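PDB 4EUN: thermoresistant glucokinase, which probably phosphorylates gluconate with ATP, as a carbohydrate kinase of the P-loop gluconokinase type. Local coordinates for residues His31-Gly36 against Val126-Leu131. Sequence-based numbering, arbitrary orientation.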
loop_
_atom_site.group_PDB
_atom_site.type_symbol
_atom_site.label_atom_id
_atom_site.label_comp_id
_atom_site.label_asym_id
_atom_site.label_seq_id
_atom_site.Cartn_x
_atom_site.Cartn_y
_atom_site.Cartn_z
ATOM N N HIS A 31 -1.948 4.696 15.378
ATOM C CA HIS A 31 -1.413 3.615 14.576
ATOM C C HIS A 31 -2.444 2.518 14.466
ATOM O O HIS A 31 -2.835 1.920 15.465
ATOM C CB HIS A 31 -0.091 3.128 15.180
ATOM C CG HIS A 31 0.869 4.253 15.399
ATOM N ND1 HIS A 31 1.669 4.743 14.389
ATOM C CD2 HIS A 31 1.087 5.050 16.473
ATOM C CE1 HIS A 31 2.356 5.780 14.841
ATOM N NE2 HIS A 31 2.024 5.984 16.099
ATOM N N VAL A 32 -2.895 2.293 13.238
ATOM C CA VAL A 32 -4.014 1.397 12.975
ATOM C C VAL A 32 -3.511 0.226 12.161
ATOM O O VAL A 32 -2.693 0.392 11.264
ATOM C CB VAL A 32 -5.132 2.134 12.190
ATOM C CG1 VAL A 32 -6.330 1.216 11.952
ATOM C CG2 VAL A 32 -5.568 3.392 12.938
ATOM N N VAL A 33 -3.996 -0.970 12.488
ATOM C CA VAL A 33 -3.710 -2.157 11.694
ATOM C C VAL A 33 -5.026 -2.739 11.209
ATOM O O VAL A 33 -5.905 -3.024 12.021
ATOM C CB VAL A 33 -2.937 -3.230 12.511
ATOM C CG1 VAL A 33 -2.808 -4.524 11.710
ATOM C CG2 VAL A 33 -1.554 -2.698 12.890
ATOM N N VAL A 34 -5.160 -2.893 9.891
ATOM C CA VAL A 34 -6.320 -3.565 9.315
ATOM C C VAL A 34 -5.885 -4.992 9.092
ATOM O O VAL A 34 -5.001 -5.260 8.292
ATOM C CB VAL A 34 -6.757 -2.948 7.972
ATOM C CG1 VAL A 34 -8.051 -3.612 7.489
ATOM C CG2 VAL A 34 -6.954 -1.426 8.128
ATOM N N MET A 35 -6.545 -5.912 9.781
ATOM C CA MET A 35 -6.133 -7.298 9.786
ATOM C C MET A 35 -7.236 -8.133 9.150
ATOM O O MET A 35 -8.404 -7.929 9.424
ATOM C CB MET A 35 -5.863 -7.728 11.231
ATOM C CG MET A 35 -6.001 -9.200 11.496
ATOM S SD MET A 35 -5.669 -9.603 13.223
ATOM C CE MET A 35 -7.087 -8.915 14.083
ATOM N N GLY A 36 -6.864 -9.056 8.269
ATOM C CA GLY A 36 -7.836 -9.955 7.665
ATOM C C GLY A 36 -7.139 -10.782 6.614
ATOM O O GLY A 36 -6.056 -10.427 6.172
ATOM N N VAL A 126 -1.701 0.612 19.441
ATOM C CA VAL A 126 -2.143 0.058 18.162
ATOM C C VAL A 126 -3.625 -0.321 18.203
ATOM O O VAL A 126 -4.066 -1.074 19.081
ATOM C CB VAL A 126 -1.322 -1.175 17.723
ATOM C CG1 VAL A 126 -1.723 -1.593 16.308
ATOM C CG2 VAL A 126 0.167 -0.885 17.755
ATOM N N ASP A 127 -4.388 0.208 17.250
ATOM C CA ASP A 127 -5.813 -0.087 17.155
ATOM C C ASP A 127 -6.042 -1.002 15.975
ATOM O O ASP A 127 -5.505 -0.772 14.897
ATOM C CB ASP A 127 -6.614 1.204 16.961
ATOM C CG ASP A 127 -6.436 2.181 18.102
ATOM O OD1 ASP A 127 -6.668 1.796 19.272
ATOM O OD2 ASP A 127 -6.053 3.336 17.825
ATOM N N PHE A 128 -6.839 -2.051 16.170
ATOM C CA PHE A 128 -7.036 -3.037 15.120
ATOM C C PHE A 128 -8.415 -2.953 14.503
ATOM O O PHE A 128 -9.411 -2.831 15.211
ATOM C CB PHE A 128 -6.805 -4.453 15.686
ATOM C CG PHE A 128 -5.372 -4.727 16.001
ATOM C CD1 PHE A 128 -4.823 -4.340 17.219
ATOM C CD2 PHE A 128 -4.550 -5.328 15.052
ATOM C CE1 PHE A 128 -3.475 -4.561 17.494
ATOM C CE2 PHE A 128 -3.208 -5.557 15.319
ATOM C CZ PHE A 128 -2.671 -5.173 16.538
ATOM N N LEU A 129 -8.466 -3.001 13.177
ATOM C CA LEU A 129 -9.723 -3.192 12.465
ATOM C C LEU A 129 -9.668 -4.599 11.896
ATOM O O LEU A 129 -8.857 -4.904 11.022
ATOM C CB LEU A 129 -9.883 -2.160 11.344
ATOM C CG LEU A 129 -9.785 -0.687 11.744
ATOM C CD1 LEU A 129 -9.818 0.179 10.494
ATOM C CD2 LEU A 129 -10.905 -0.298 12.696
ATOM N N HIS A 130 -10.517 -5.471 12.416
ATOM C CA HIS A 130 -10.505 -6.874 12.007
ATOM C C HIS A 130 -11.572 -7.112 10.934
ATOM O O HIS A 130 -12.763 -7.173 11.234
ATOM C CB HIS A 130 -10.749 -7.754 13.231
ATOM C CG HIS A 130 -10.896 -9.211 12.927
ATOM N ND1 HIS A 130 -11.395 -10.101 13.854
ATOM C CD2 HIS A 130 -10.607 -9.935 11.819
ATOM C CE1 HIS A 130 -11.422 -11.312 13.323
ATOM N NE2 HIS A 130 -10.956 -11.243 12.092
ATOM N N LEU A 131 -11.130 -7.214 9.681
ATOM C CA LEU A 131 -12.025 -7.372 8.544
ATOM C C LEU A 131 -12.202 -8.857 8.281
ATOM O O LEU A 131 -11.232 -9.574 8.008
ATOM C CB LEU A 131 -11.429 -6.676 7.319
ATOM C CG LEU A 131 -12.254 -6.545 6.037
ATOM C CD1 LEU A 131 -13.468 -5.663 6.243
ATOM C CD2 LEU A 131 -11.368 -5.952 4.969
HETATM O O HOH W 1 -3.453 4.341 17.855
#
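Val33 runs alongside the Phe128 ring on one face of the sheet, with Val33 CB 3.7 Å from Phe128 CE2 and meeting the ring obliquely. In one of two modelled positions of the Met35 side chain, SD stands over the His130 imidazole, 5.5 Å from its centroid, too far for a close contact. In the same position a bend at chi3 (70°) carries Met35 CE across to His130 CB, 3.9 Å away. At the edge of that imidazole lies Met35 O. Val126 CG1 extends this layer, 3.6 Å from Val33 CG2.

The opposite face carries Val32, Val34, Asp127 and Leu129. Leu129 CD1 rests against both valines, 3.9 Å from Val32 CG1 and 4.0 Å from Val34 CG2. Helix 180-191 packs against Val32 and Leu129 on this face.

Five backbone hydrogen bonds join the parallel strands. Asp127 and Leu129 each use both N and O, with Val33 N to Asp127 O at 2.8 Å. A water links His31 N to Asp127 OD2, which also forms a salt bridge with Arg30; Ser170 binds OD1.

Strand 31-35 is central in the sheet, whose 2-3-1-4-5 order fits a P-loop kinase. Gly36, following Met35, probably begins the Walker A loop. The faces are mostly apolar, with Asp127 on one and His130 on the other. This is consistent with a buried, regularly hydrogen-bonded strand pair leading into that loop.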